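Putative ManD family dehydratase (Pantoea ananatis, PDB 3T6C) catalyses, slowly in vitro and with magnesium, the dehydration of D-gluconate to 2-dehydro-3-deoxy-D-gluconate, and probably has no significant role in D-gluconate degradation in vivo. Local coordinates at residues A146-T151 against I373-P378; I35-G40 against A413-F418; W104-V109 against F300-E305; M259-E264 against Q288-P293; T210-I215 against M429-D434. All coordinates share one frame; numbering follows the deposited sequence.

Contact 1 of 5, residues A146-T151 against I373-P378; sequences ALYVHT and IQEYTP. With GCO (D-gluconic acid), chain D.
L147 and Y148 pair in parallel with Q374 and E375, and three backbone bonds, from Q374 N to A146 O, Y148 N to Q374 O and Y376 N to Y148 O, join the first barrel strand to the last. Beyond them water takes over, accepting from H150 N and donating to Y376 O. The side chains of L147 and Q374 share one face of the sheet, where L147 CD1 lies 4.0 Å from Y376 CG, over the tyrosine ring. On the other face, Y148 and E375 form the main contact. E375 CA makes a CH-pi contact 3.7 Å from the centroid of the Y148 ring, while I373 CG2 reaches the ring edge at Y148 CD2, 3.7 Å away. With CG anti to the backbone N (chi1 -171°) and the chain extended, E375 runs on past the tyrosine hydroxyl toward the substrate. Its OE2 receives H150 NE2 at 2.9 Å on the anti lone pair, in the plane of the imidazole, although the ring and carboxylate planes stand 46° apart. T377 CG2 covers one imidazole face, 4.2 Å from the H150 ring centroid. E375 OE1 is held separately by a salt bridge to R319 and by S349 N. Gripped at both oxygens, the carboxylate has a fixed rotation that sets OE2 2.5 Å from O1A of the bound D-gluconate, consistent with its part in binding substrate.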
# COMPACT_ATOMS: atom_id res chain seq x y z
N ALA A 146 -6.36 38.26 8.09
CA ALA A 146 -5.06 38.55 7.47
C ALA A 146 -5.08 38.40 5.95
O ALA A 146 -5.64 37.42 5.40
CB ALA A 146 -3.97 37.68 8.09
N LEU A 147 -4.50 39.39 5.28
CA LEU A 147 -4.55 39.50 3.82
C LEU A 147 -3.19 39.23 3.18
O LEU A 147 -2.16 39.62 3.72
CB LEU A 147 -5.04 40.90 3.41
CG LEU A 147 -6.35 41.34 4.07
CD1 LEU A 147 -6.63 42.79 3.60
CD2 LEU A 147 -7.48 40.43 3.63
N TYR A 148 -3.17 38.60 1.99
CA TYR A 148 -2.01 38.77 1.13
C TYR A 148 -2.37 39.50 -0.14
O TYR A 148 -3.52 39.44 -0.59
CB TYR A 148 -1.33 37.43 0.79
CG TYR A 148 -1.98 36.54 -0.29
CD1 TYR A 148 -1.69 36.73 -1.67
CD2 TYR A 148 -2.81 35.49 0.06
CE1 TYR A 148 -2.25 35.89 -2.64
CE2 TYR A 148 -3.34 34.60 -0.90
CZ TYR A 148 -3.09 34.83 -2.24
OH TYR A 148 -3.65 33.95 -3.14
N VAL A 149 -1.39 40.20 -0.69
CA VAL A 149 -1.61 41.04 -1.83
C VAL A 149 -0.62 40.67 -2.92
O VAL A 149 0.36 39.97 -2.69
CB VAL A 149 -1.46 42.53 -1.48
CG1 VAL A 149 -2.68 43.00 -0.65
CG2 VAL A 149 -0.11 42.81 -0.78
N HIS A 150 -0.91 41.13 -4.13
CA HIS A 150 -0.07 40.84 -5.31
C HIS A 150 0.95 41.92 -5.59
O HIS A 150 0.60 43.11 -5.69
CB HIS A 150 -0.97 40.77 -6.56
CG HIS A 150 -1.98 39.65 -6.55
ND1 HIS A 150 -2.82 39.42 -7.62
CD2 HIS A 150 -2.29 38.71 -5.62
CE1 HIS A 150 -3.58 38.37 -7.37
NE2 HIS A 150 -3.30 37.94 -6.15
N THR A 151 2.21 41.51 -5.70
CA THR A 151 3.26 42.35 -6.27
C THR A 151 3.83 41.69 -7.53
O THR A 151 3.88 40.44 -7.66
CB THR A 151 4.44 42.66 -5.32
OG1 THR A 151 5.13 41.46 -5.02
CG2 THR A 151 3.99 43.30 -4.06
N ILE A 373 -5.06 32.14 5.10
CA ILE A 373 -4.76 33.49 4.65
C ILE A 373 -5.91 33.91 3.72
O ILE A 373 -6.58 33.02 3.17
CB ILE A 373 -3.36 33.57 3.96
CG1 ILE A 373 -2.92 35.02 3.81
CG2 ILE A 373 -3.39 32.90 2.58
CD1 ILE A 373 -2.68 35.72 5.19
N GLN A 374 -6.11 35.22 3.55
CA GLN A 374 -7.10 35.67 2.54
C GLN A 374 -6.48 36.55 1.47
O GLN A 374 -6.07 37.68 1.73
CB GLN A 374 -8.22 36.45 3.24
CG GLN A 374 -9.43 36.78 2.30
CD GLN A 374 -9.87 35.55 1.50
OE1 GLN A 374 -9.57 35.45 0.29
NE2 GLN A 374 -10.52 34.59 2.16
N GLU A 375 -6.42 36.03 0.24
CA GLU A 375 -6.05 36.82 -0.92
C GLU A 375 -6.92 38.05 -1.02
O GLU A 375 -8.13 37.94 -0.77
CB GLU A 375 -6.32 35.96 -2.15
CG GLU A 375 -5.77 36.57 -3.44
CD GLU A 375 -5.88 35.62 -4.61
OE1 GLU A 375 -6.65 34.66 -4.56
OE2 GLU A 375 -5.19 35.84 -5.63
N TYR A 376 -6.33 39.18 -1.42
CA TYR A 376 -7.13 40.38 -1.54
C TYR A 376 -6.64 41.21 -2.71
O TYR A 376 -5.44 41.42 -2.87
CB TYR A 376 -6.95 41.17 -0.26
CG TYR A 376 -7.67 42.49 -0.30
CD1 TYR A 376 -9.04 42.52 -0.19
CD2 TYR A 376 -6.96 43.68 -0.42
CE1 TYR A 376 -9.71 43.71 -0.22
CE2 TYR A 376 -7.64 44.90 -0.45
CZ TYR A 376 -8.99 44.88 -0.35
OH TYR A 376 -9.69 46.06 -0.37
N THR A 377 -7.58 41.70 -3.52
CA THR A 377 -7.20 42.75 -4.48
C THR A 377 -8.13 43.92 -4.25
O THR A 377 -9.33 43.77 -3.97
CB THR A 377 -7.27 42.28 -5.96
OG1 THR A 377 -8.56 41.79 -6.21
CG2 THR A 377 -6.29 41.18 -6.27
N PRO A 378 -7.57 45.12 -4.30
CA PRO A 378 -8.36 46.27 -3.85
C PRO A 378 -9.66 46.45 -4.66
O PRO A 378 -9.73 46.11 -5.85
CB PRO A 378 -7.41 47.46 -4.02
CG PRO A 378 -6.13 46.93 -4.58
CD PRO A 378 -6.15 45.42 -4.54
C1 GCO D . -5.06 33.87 -8.34
C2 GCO D . -5.49 33.28 -9.63
C3 GCO D . -6.09 34.26 -10.62
C4 GCO D . -6.75 33.53 -11.77
C5 GCO D . -7.99 34.27 -12.20
C6 GCO D . -8.73 33.60 -13.34
O1A GCO D . -5.57 34.94 -7.89
O1B GCO D . -4.26 33.20 -7.61
O2 GCO D . -4.48 32.41 -10.09
O3 GCO D . -5.05 35.08 -11.03
O4 GCO D . -5.81 33.47 -12.83
O5 GCO D . -8.83 34.37 -11.12
O6 GCO D . -9.92 34.25 -13.74
O HOH W 1 -3.39 42.61 -4.40

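Contact 2 of 5, residues I35-G40 against A413-F418; sequences ILTAPG and ALAAKF
Strand end meets helix end here: T37 and A38, where strand 29-37 of the N-terminal domain runs out, are bonded to the turn at the end of the short helix 412-415. A415 O is the focus. It accepts T37 OG1 at 2.8 Å, and within its own segment it also accepts F418 N, closing a type I turn from A415 to F418. A water donates to it as well and bridges to L36 O. The threonine hydroxyl reaches this carbonyl because OG1 stands opposite its own backbone N (chi1 -174°), approaching 17° from the carbonyl plane. At the last residue of that turn, F418 O receives A38 N at 2.8 Å. Apolar contacts flank these bonds. A415 CB lies 3.9 Å from T37 CB and touches I35 CG2 more loosely. P39 lies over one face of the F418 ring, with its CA 3.9 Å from the ring centroid, in a CH-pi contact displaced toward the rim. Helix 381-386 packs against both segments, V386 meeting P39 and A415, and A382 meeting F418. The contact thus fastens 413-418 to the three-stranded antiparallel sheet, as in the enolase superfamily, where a segment after the barrel completes the N-terminal capping domain.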
# COMPACT_ATOMS: atom_id res chain seq x y z
N ILE A 35 -28.01 39.41 -11.98
CA ILE A 35 -27.55 40.73 -12.34
C ILE A 35 -26.11 40.58 -12.84
O ILE A 35 -25.24 39.98 -12.14
CB ILE A 35 -27.59 41.66 -11.12
CG1 ILE A 35 -29.05 41.90 -10.69
CG2 ILE A 35 -26.95 42.99 -11.46
CD1 ILE A 35 -29.20 42.31 -9.22
N LEU A 36 -25.87 41.09 -14.04
CA LEU A 36 -24.54 41.06 -14.64
C LEU A 36 -24.01 42.49 -14.60
O LEU A 36 -24.60 43.42 -15.19
CB LEU A 36 -24.58 40.56 -16.08
CG LEU A 36 -25.08 39.15 -16.37
CD1 LEU A 36 -24.93 38.77 -17.85
CD2 LEU A 36 -24.42 38.18 -15.50
N THR A 37 -22.89 42.68 -13.90
CA THR A 37 -22.34 44.04 -13.72
C THR A 37 -20.81 44.02 -13.62
O THR A 37 -20.25 43.02 -13.21
CB THR A 37 -22.99 44.74 -12.46
OG1 THR A 37 -22.56 46.10 -12.38
CG2 THR A 37 -22.63 44.05 -11.13
N ALA A 38 -20.16 45.12 -14.01
CA ALA A 38 -18.70 45.14 -14.01
C ALA A 38 -18.07 46.43 -13.44
O ALA A 38 -17.29 47.06 -14.12
CB ALA A 38 -18.20 44.91 -15.46
N PRO A 39 -18.37 46.77 -12.18
CA PRO A 39 -17.95 48.10 -11.68
C PRO A 39 -16.45 48.20 -11.48
O PRO A 39 -15.91 49.30 -11.51
CB PRO A 39 -18.70 48.25 -10.34
CG PRO A 39 -19.88 47.19 -10.42
CD PRO A 39 -19.25 46.05 -11.23
N GLY A 40 -15.80 47.06 -11.25
CA GLY A 40 -14.35 47.01 -11.12
C GLY A 40 -13.59 46.71 -12.41
O GLY A 40 -12.37 46.54 -12.39
N ALA A 413 -29.72 50.03 -9.63
CA ALA A 413 -29.65 51.16 -10.59
C ALA A 413 -28.22 51.48 -10.96
O ALA A 413 -27.93 51.72 -12.14
CB ALA A 413 -30.36 52.44 -10.04
N LEU A 414 -27.31 51.52 -9.98
CA LEU A 414 -25.92 51.81 -10.25
C LEU A 414 -25.24 50.64 -10.94
O LEU A 414 -24.36 50.82 -11.79
CB LEU A 414 -25.17 52.15 -8.96
CG LEU A 414 -25.17 53.62 -8.50
CD1 LEU A 414 -26.45 54.39 -8.75
CD2 LEU A 414 -24.75 53.67 -7.07
N ALA A 415 -25.65 49.41 -10.60
CA ALA A 415 -25.04 48.24 -11.22
C ALA A 415 -25.30 48.27 -12.72
O ALA A 415 -24.46 47.82 -13.51
CB ALA A 415 -25.63 46.95 -10.61
N ALA A 416 -26.48 48.76 -13.11
CA ALA A 416 -26.83 48.86 -14.53
C ALA A 416 -25.97 49.83 -15.32
O ALA A 416 -25.94 49.78 -16.56
CB ALA A 416 -28.32 49.22 -14.68
N LYS A 417 -25.30 50.74 -14.63
CA LYS A 417 -24.41 51.69 -15.28
C LYS A 417 -23.07 51.06 -15.66
O LYS A 417 -22.26 51.70 -16.33
CB LYS A 417 -24.16 52.89 -14.38
CG LYS A 417 -25.43 53.73 -14.18
CD LYS A 417 -25.81 54.49 -15.47
CE LYS A 417 -24.96 55.77 -15.60
NZ LYS A 417 -25.29 56.63 -16.78
N PHE A 418 -22.85 49.82 -15.23
CA PHE A 418 -21.60 49.10 -15.56
C PHE A 418 -21.90 47.80 -16.26
O PHE A 418 -21.72 46.70 -15.68
CB PHE A 418 -20.78 48.83 -14.32
CG PHE A 418 -20.36 50.08 -13.59
CD1 PHE A 418 -19.17 50.72 -13.95
CD2 PHE A 418 -21.12 50.61 -12.55
CE1 PHE A 418 -18.77 51.91 -13.30
CE2 PHE A 418 -20.71 51.78 -11.89
CZ PHE A 418 -19.55 52.42 -12.29
O HOH W 2 -25.28 45.93 -15.56

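Contact 3 of 5, residues W104-V109 against F300-E305; sequences WRNGPV and FVNVNE
V301 packs against G107 and P108 where two helices begin, with a capping box at the second start. Apolar packing comes first: V301 CG1 lies 3.7 Å from P108 N and 3.9 Å from P108 CD, approaching the start of helix 108-129, for which G107 is the N-cap. The polar links between the segments run through two waters, one donating to N106 O and accepting from N302 ND2, the other donating to N106 OD1 and accepting from V303 N; the CB of N106 also lies against the amide nitrogen of N302. Capping bonds hold the segment 300-305 in shape. N302, its CG anti to N (chi1 -168°), brings OD1 to N304 N at 2.9 Å, while E305 reaches back so that its OE1 takes a weak bond from N302 N; together they make the box. Across the subunit interface, N106 has a polar partner in E278 of the second subunit, and N302 ND2 donates to E305 of that subunit. The contact thereby joins the N-terminal domain to a barrel loop beside this interface. Within the chain, the same oxygen of E305 also holds the residue before the N-cap, V301 N meeting E305 OE1 at 2.8 Å, nearly along the C-O axis.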
# COMPACT_ATOMS: atom_id res chain seq x y z
N TRP A 104 -26.60 15.43 -14.46
CA TRP A 104 -25.19 15.81 -14.53
C TRP A 104 -24.92 17.05 -13.70
O TRP A 104 -25.78 17.91 -13.50
CB TRP A 104 -24.76 16.08 -15.99
CG TRP A 104 -24.63 14.80 -16.81
CD1 TRP A 104 -23.51 14.03 -16.89
CD2 TRP A 104 -25.63 14.15 -17.62
NE1 TRP A 104 -23.71 12.98 -17.73
CE2 TRP A 104 -25.01 13.00 -18.17
CE3 TRP A 104 -26.96 14.44 -17.96
CZ2 TRP A 104 -25.69 12.12 -19.02
CZ3 TRP A 104 -27.64 13.57 -18.80
CH2 TRP A 104 -27.01 12.41 -19.32
N ARG A 105 -23.70 17.08 -13.15
CA ARG A 105 -23.35 18.05 -12.10
C ARG A 105 -21.82 18.14 -11.97
O ARG A 105 -21.10 17.57 -12.79
CB ARG A 105 -24.00 17.67 -10.76
CG ARG A 105 -23.61 16.23 -10.35
CD ARG A 105 -24.61 15.65 -9.46
NE ARG A 105 -24.17 14.37 -8.86
CZ ARG A 105 -24.80 13.21 -9.09
NH1 ARG A 105 -25.86 13.14 -9.93
NH2 ARG A 105 -24.36 12.12 -8.49
N ASN A 106 -21.33 18.87 -10.97
CA ASN A 106 -19.87 18.99 -10.72
C ASN A 106 -19.13 19.62 -11.87
O ASN A 106 -18.24 18.99 -12.47
CB ASN A 106 -19.27 17.63 -10.40
CG ASN A 106 -19.83 17.04 -9.10
OD1 ASN A 106 -19.93 17.73 -8.10
ND2 ASN A 106 -20.19 15.77 -9.12
N GLY A 107 -19.44 20.88 -12.16
CA GLY A 107 -18.68 21.59 -13.16
C GLY A 107 -18.80 23.09 -12.90
O GLY A 107 -19.62 23.53 -12.08
N PRO A 108 -18.00 23.89 -13.60
CA PRO A 108 -17.95 25.32 -13.20
C PRO A 108 -19.25 26.08 -13.54
O PRO A 108 -19.60 26.99 -12.76
CB PRO A 108 -16.72 25.89 -13.95
CG PRO A 108 -16.54 24.92 -15.18
CD PRO A 108 -17.01 23.53 -14.63
N VAL A 109 -19.93 25.80 -14.66
CA VAL A 109 -21.17 26.56 -14.91
C VAL A 109 -22.22 26.09 -13.89
O VAL A 109 -22.89 26.92 -13.23
CB VAL A 109 -21.64 26.31 -16.35
CG1 VAL A 109 -22.95 26.98 -16.54
CG2 VAL A 109 -20.64 26.83 -17.33
N PHE A 300 -10.66 23.94 -8.81
CA PHE A 300 -11.40 22.70 -8.51
C PHE A 300 -12.92 22.87 -8.55
O PHE A 300 -13.47 23.94 -8.21
CB PHE A 300 -11.05 22.21 -7.10
CG PHE A 300 -9.64 21.70 -6.95
CD1 PHE A 300 -8.81 21.40 -8.03
CD2 PHE A 300 -9.14 21.51 -5.67
CE1 PHE A 300 -7.51 20.89 -7.83
CE2 PHE A 300 -7.88 20.97 -5.45
CZ PHE A 300 -7.03 20.69 -6.51
N VAL A 301 -13.54 21.92 -9.22
CA VAL A 301 -15.00 21.80 -9.33
C VAL A 301 -15.60 20.50 -8.79
O VAL A 301 -16.84 20.27 -8.95
CB VAL A 301 -15.43 22.07 -10.79
CG1 VAL A 301 -15.14 23.51 -11.21
CG2 VAL A 301 -14.69 21.12 -11.75
N ASN A 302 -14.77 19.59 -8.29
CA ASN A 302 -15.24 18.21 -8.11
C ASN A 302 -14.56 17.62 -6.85
O ASN A 302 -13.34 17.80 -6.67
CB ASN A 302 -14.81 17.42 -9.36
CG ASN A 302 -15.48 16.04 -9.46
OD1 ASN A 302 -15.50 15.25 -8.49
ND2 ASN A 302 -16.09 15.77 -10.62
N VAL A 303 -15.32 16.89 -6.05
CA VAL A 303 -14.79 16.27 -4.84
C VAL A 303 -13.61 15.30 -5.16
O VAL A 303 -12.67 15.13 -4.34
CB VAL A 303 -15.92 15.53 -4.07
CG1 VAL A 303 -16.56 14.43 -4.94
CG2 VAL A 303 -15.39 14.93 -2.72
N ASN A 304 -13.66 14.65 -6.33
CA ASN A 304 -12.58 13.73 -6.71
C ASN A 304 -11.25 14.44 -7.06
O ASN A 304 -10.20 13.79 -7.19
CB ASN A 304 -13.04 12.84 -7.86
CG ASN A 304 -13.78 11.63 -7.35
OD1 ASN A 304 -13.19 10.84 -6.63
ND2 ASN A 304 -15.05 11.50 -7.69
N GLU A 305 -11.28 15.78 -7.14
CA GLU A 305 -10.06 16.58 -7.17
C GLU A 305 -9.53 16.89 -5.77
O GLU A 305 -8.39 16.59 -5.45
CB GLU A 305 -10.29 17.92 -7.90
CG GLU A 305 -10.64 17.67 -9.38
CD GLU A 305 -11.18 18.90 -10.11
OE1 GLU A 305 -11.89 19.71 -9.46
OE2 GLU A 305 -10.92 19.04 -11.35
O HOH W 3 -15.77 18.02 -12.67
O HOH W 4 -18.26 17.27 -5.97

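Contact 4 of 5, residues M259-E264 against Q288-P293; sequences MAKALE and QQSSTP
E264, near the end of helix 253-262, reaches S290, S291 and T292 on the chain leaving helix 283-289. Its CB passes T292 OG1 at the limit of contact, 4.1 Å away, and CG comes closer to that same oxygen, at 3.3 Å. From CG the chain is extended (chi2 175°), which carries CD to 3.5 Å from S291 OG. At the tip, OE2 takes two donors from different directions: S290 OG at 2.8 Å, on the anti lone pair, and S291 N at 2.9 Å, from well above the carboxylate plane. A water lies 2.9 Å from OE1 and near Q289 O, but has more acceptors around it than protons to give. S290 OG serves the loop too, accepting T292 N in an ST turn, so the serine both donates to the glutamate and shapes the backbone. T292 OG1 in turn donates to A260 O at 2.7 Å, and a water ties it to L263 O. On the flank, the bend of K261 at chi3 (70°) brings NZ to Q289 OE1, 2.8 Å away. K261 NZ also bonds S291 OG of the fourth subunit, and S291 OG receives K261 NZ of the third. The cluster joins two helix ends on the outside of the barrel, over L271 of strand 270-272, which packs on A260 and T292, as neighbouring helices pack in the (beta/alpha)-barrel of the enolase superfamily.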
# COMPACT_ATOMS: atom_id res chain seq x y z
N MET A 259 11.29 22.93 -8.57
CA MET A 259 11.08 24.29 -8.12
C MET A 259 10.71 24.29 -6.63
O MET A 259 11.25 25.12 -5.86
CB MET A 259 9.96 24.98 -8.95
CG MET A 259 9.57 26.39 -8.34
SD MET A 259 8.18 27.18 -9.22
CE MET A 259 9.23 27.62 -10.53
N ALA A 260 9.76 23.44 -6.20
CA ALA A 260 9.41 23.40 -4.77
C ALA A 260 10.69 23.16 -3.90
O ALA A 260 10.92 23.83 -2.86
CB ALA A 260 8.36 22.29 -4.53
N LYS A 261 11.52 22.23 -4.32
CA LYS A 261 12.75 21.96 -3.55
C LYS A 261 13.71 23.14 -3.56
O LYS A 261 14.35 23.46 -2.54
CB LYS A 261 13.42 20.70 -4.13
CG LYS A 261 12.56 19.46 -3.90
CD LYS A 261 13.02 18.26 -4.72
CE LYS A 261 14.34 17.70 -4.24
NZ LYS A 261 14.81 16.53 -5.10
N ALA A 262 13.87 23.74 -4.74
CA ALA A 262 14.79 24.89 -4.90
C ALA A 262 14.37 26.09 -4.13
O ALA A 262 15.21 26.94 -3.81
CB ALA A 262 14.92 25.25 -6.39
N LEU A 263 13.09 26.17 -3.81
CA LEU A 263 12.58 27.31 -3.02
C LEU A 263 12.69 27.12 -1.51
O LEU A 263 12.44 28.05 -0.76
CB LEU A 263 11.11 27.55 -3.41
CG LEU A 263 10.96 28.18 -4.80
CD1 LEU A 263 9.50 28.20 -5.23
CD2 LEU A 263 11.50 29.62 -4.81
N GLU A 264 13.00 25.92 -1.06
CA GLU A 264 13.05 25.62 0.38
C GLU A 264 13.92 26.61 1.18
O GLU A 264 13.48 27.05 2.23
CB GLU A 264 13.53 24.17 0.58
CG GLU A 264 12.40 23.20 0.34
CD GLU A 264 12.79 21.75 0.39
OE1 GLU A 264 13.87 21.40 0.95
OE2 GLU A 264 11.99 20.92 -0.09
N GLN A 288 6.87 13.58 -1.20
CA GLN A 288 7.91 12.71 -0.63
C GLN A 288 9.26 13.38 -0.65
O GLN A 288 10.22 12.84 -0.08
CB GLN A 288 7.97 11.38 -1.39
CG GLN A 288 6.66 10.62 -1.27
CD GLN A 288 6.68 9.29 -2.01
OE1 GLN A 288 5.94 9.08 -2.99
NE2 GLN A 288 7.53 8.40 -1.57
N GLN A 289 9.35 14.52 -1.34
CA GLN A 289 10.63 15.24 -1.58
C GLN A 289 10.74 16.60 -0.92
O GLN A 289 11.85 16.99 -0.52
CB GLN A 289 11.02 15.29 -3.05
CG GLN A 289 11.19 13.89 -3.63
CD GLN A 289 11.84 13.93 -5.00
OE1 GLN A 289 12.64 14.83 -5.31
NE2 GLN A 289 11.52 12.92 -5.82
N SER A 290 9.71 17.43 -1.05
CA SER A 290 9.80 18.86 -0.69
C SER A 290 9.04 19.22 0.58
O SER A 290 7.96 18.67 0.85
CB SER A 290 9.25 19.73 -1.81
OG SER A 290 9.50 21.09 -1.46
N SER A 291 9.62 20.13 1.37
CA SER A 291 8.97 20.74 2.54
C SER A 291 8.44 22.17 2.29
O SER A 291 8.05 22.85 3.25
CB SER A 291 9.90 20.63 3.74
OG SER A 291 11.16 21.17 3.38
N THR A 292 8.49 22.67 1.05
CA THR A 292 7.86 23.97 0.76
C THR A 292 6.33 23.81 0.87
O THR A 292 5.77 22.88 0.30
CB THR A 292 8.23 24.40 -0.66
OG1 THR A 292 9.64 24.77 -0.68
CG2 THR A 292 7.32 25.54 -1.19
N PRO A 293 5.65 24.68 1.63
CA PRO A 293 4.20 24.48 1.71
C PRO A 293 3.49 24.64 0.37
O PRO A 293 3.94 25.49 -0.45
CB PRO A 293 3.75 25.57 2.71
CG PRO A 293 5.02 25.92 3.51
CD PRO A 293 6.12 25.78 2.49
O HOH W 5 9.94 27.48 0.52
O HOH W 6 14.18 18.76 -0.09

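Contact 5 of 5, residues T210-I215 against M429-D434; sequences TKAPGI and MARTPD
M429 opens the pairing with its carbonyl, which accepts I215 N at 2.8 Å in a nearly straight bond (173°). Its side chain swings along the neighbouring loop, CG lying 3.6 Å from P213 O and 3.7 Å from G214 CA. A430 bridges I215 in parallel, their side chains on the same face, and its CA makes a CA-H...O contact with I215 O. R431 then takes that carbonyl through its own N, 3.0 Å from I215 O, and sends an extended side chain back along the loop. Its NE donates to P213 O at 2.9 Å, from above the carbonyl plane, and a water links the same carbonyl to NH2. A212 CB sits over the centre of one guanidinium face, 3.7 Å from R431 CZ. The arginine has further partners in G435 O and in D93 of the second subunit. Farther along, D434 forms a salt bridge with R142 of the fourth subunit. Short strands 215-216 and 430-431, with 437-438 antiparallel beyond, thus make a small mixed three-stranded sheet that ties the C-terminal tail to the barrel domain.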
# COMPACT_ATOMS: atom_id res chain seq x y z
N THR A 210 7.25 29.59 -38.42
CA THR A 210 5.91 30.18 -38.34
C THR A 210 5.28 29.59 -37.09
O THR A 210 5.66 28.51 -36.65
CB THR A 210 5.03 29.81 -39.52
OG1 THR A 210 4.80 28.40 -39.47
CG2 THR A 210 5.65 30.22 -40.82
N LYS A 211 4.32 30.30 -36.50
CA LYS A 211 3.67 29.75 -35.32
C LYS A 211 2.25 30.30 -35.16
O LYS A 211 1.90 31.38 -35.69
CB LYS A 211 4.50 30.04 -34.07
CG LYS A 211 4.51 31.53 -33.73
CD LYS A 211 5.58 31.78 -32.68
CE LYS A 211 5.49 33.22 -32.21
NZ LYS A 211 6.26 33.41 -30.95
N ALA A 212 1.45 29.55 -34.43
CA ALA A 212 0.04 29.88 -34.25
C ALA A 212 -0.12 31.13 -33.37
O ALA A 212 0.73 31.43 -32.53
CB ALA A 212 -0.63 28.72 -33.54
N PRO A 213 -1.23 31.83 -33.52
CA PRO A 213 -1.50 32.96 -32.61
C PRO A 213 -1.60 32.51 -31.15
O PRO A 213 -2.13 31.43 -30.84
CB PRO A 213 -2.89 33.41 -33.06
CG PRO A 213 -2.94 33.01 -34.52
CD PRO A 213 -2.25 31.68 -34.56
N GLY A 214 -1.15 33.34 -30.23
CA GLY A 214 -1.28 33.01 -28.83
C GLY A 214 -0.43 33.90 -27.97
O GLY A 214 0.30 34.75 -28.53
N ILE A 215 -0.49 33.71 -26.64
CA ILE A 215 0.37 34.47 -25.75
C ILE A 215 1.49 33.50 -25.37
O ILE A 215 1.28 32.54 -24.62
CB ILE A 215 -0.39 34.90 -24.46
CG1 ILE A 215 -1.72 35.59 -24.81
CG2 ILE A 215 0.53 35.74 -23.61
CD1 ILE A 215 -1.59 36.75 -25.79
N MET A 429 -5.18 31.58 -24.21
CA MET A 429 -4.45 30.85 -25.25
C MET A 429 -2.98 31.09 -24.90
O MET A 429 -2.31 32.00 -25.44
CB MET A 429 -4.79 31.52 -26.61
CG MET A 429 -4.09 30.89 -27.81
SD MET A 429 -4.76 29.23 -28.16
CE MET A 429 -6.40 29.63 -28.77
N ALA A 430 -2.43 30.16 -24.14
CA ALA A 430 -1.03 30.26 -23.70
C ALA A 430 -0.26 29.19 -24.44
O ALA A 430 -0.65 28.03 -24.40
CB ALA A 430 -0.95 30.02 -22.17
N ARG A 431 0.78 29.59 -25.17
CA ARG A 431 1.52 28.61 -25.96
C ARG A 431 2.99 28.62 -25.58
O ARG A 431 3.55 29.68 -25.28
CB ARG A 431 1.33 28.89 -27.46
CG ARG A 431 -0.10 28.64 -27.94
CD ARG A 431 -0.19 28.87 -29.43
NE ARG A 431 -1.54 28.71 -29.95
CZ ARG A 431 -2.09 27.57 -30.37
NH1 ARG A 431 -1.46 26.40 -30.27
NH2 ARG A 431 -3.34 27.60 -30.86
N THR A 432 3.59 27.44 -25.53
CA THR A 432 5.05 27.33 -25.31
C THR A 432 5.77 27.71 -26.60
O THR A 432 5.15 27.94 -27.63
CB THR A 432 5.44 25.90 -24.82
OG1 THR A 432 5.17 24.98 -25.88
CG2 THR A 432 4.62 25.52 -23.58
N PRO A 433 7.10 27.82 -26.56
CA PRO A 433 7.82 28.35 -27.73
C PRO A 433 7.57 27.58 -29.01
O PRO A 433 7.60 28.18 -30.07
CB PRO A 433 9.29 28.24 -27.28
CG PRO A 433 9.17 28.63 -25.82
CD PRO A 433 7.98 27.78 -25.38
N ASP A 434 7.34 26.27 -28.93
CA ASP A 434 7.09 25.54 -30.15
C ASP A 434 5.65 25.65 -30.67
O ASP A 434 5.34 25.09 -31.73
CB ASP A 434 7.51 24.06 -30.04
CG ASP A 434 6.50 23.21 -29.25
OD1 ASP A 434 5.71 23.77 -28.46
OD2 ASP A 434 6.58 21.96 -29.39
O HOH W 7 -4.48 30.30 -31.80

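From the N terminus, strand 29-37 comes first, and contact 2 closes the longest loop, bringing the helix 412-415 region back to the N-terminal domain. Within that loop lie contacts 1, 3 and 4. Contact 3 starts at 104-109 and joins this domain to the barrel at 300-305. Contact 1 starts between those two segments and ends after them, so the two cross; it joins the first barrel strand to the last. Contact 5 leaves from 210-215 and returns beyond every other contact, crossing 1, 2 and 3. Contact 4 is the shortest, a local closure within the spans of all four others. None touches another; contacts 3 and 5 share the second subunit, 4 and 5 the fourth.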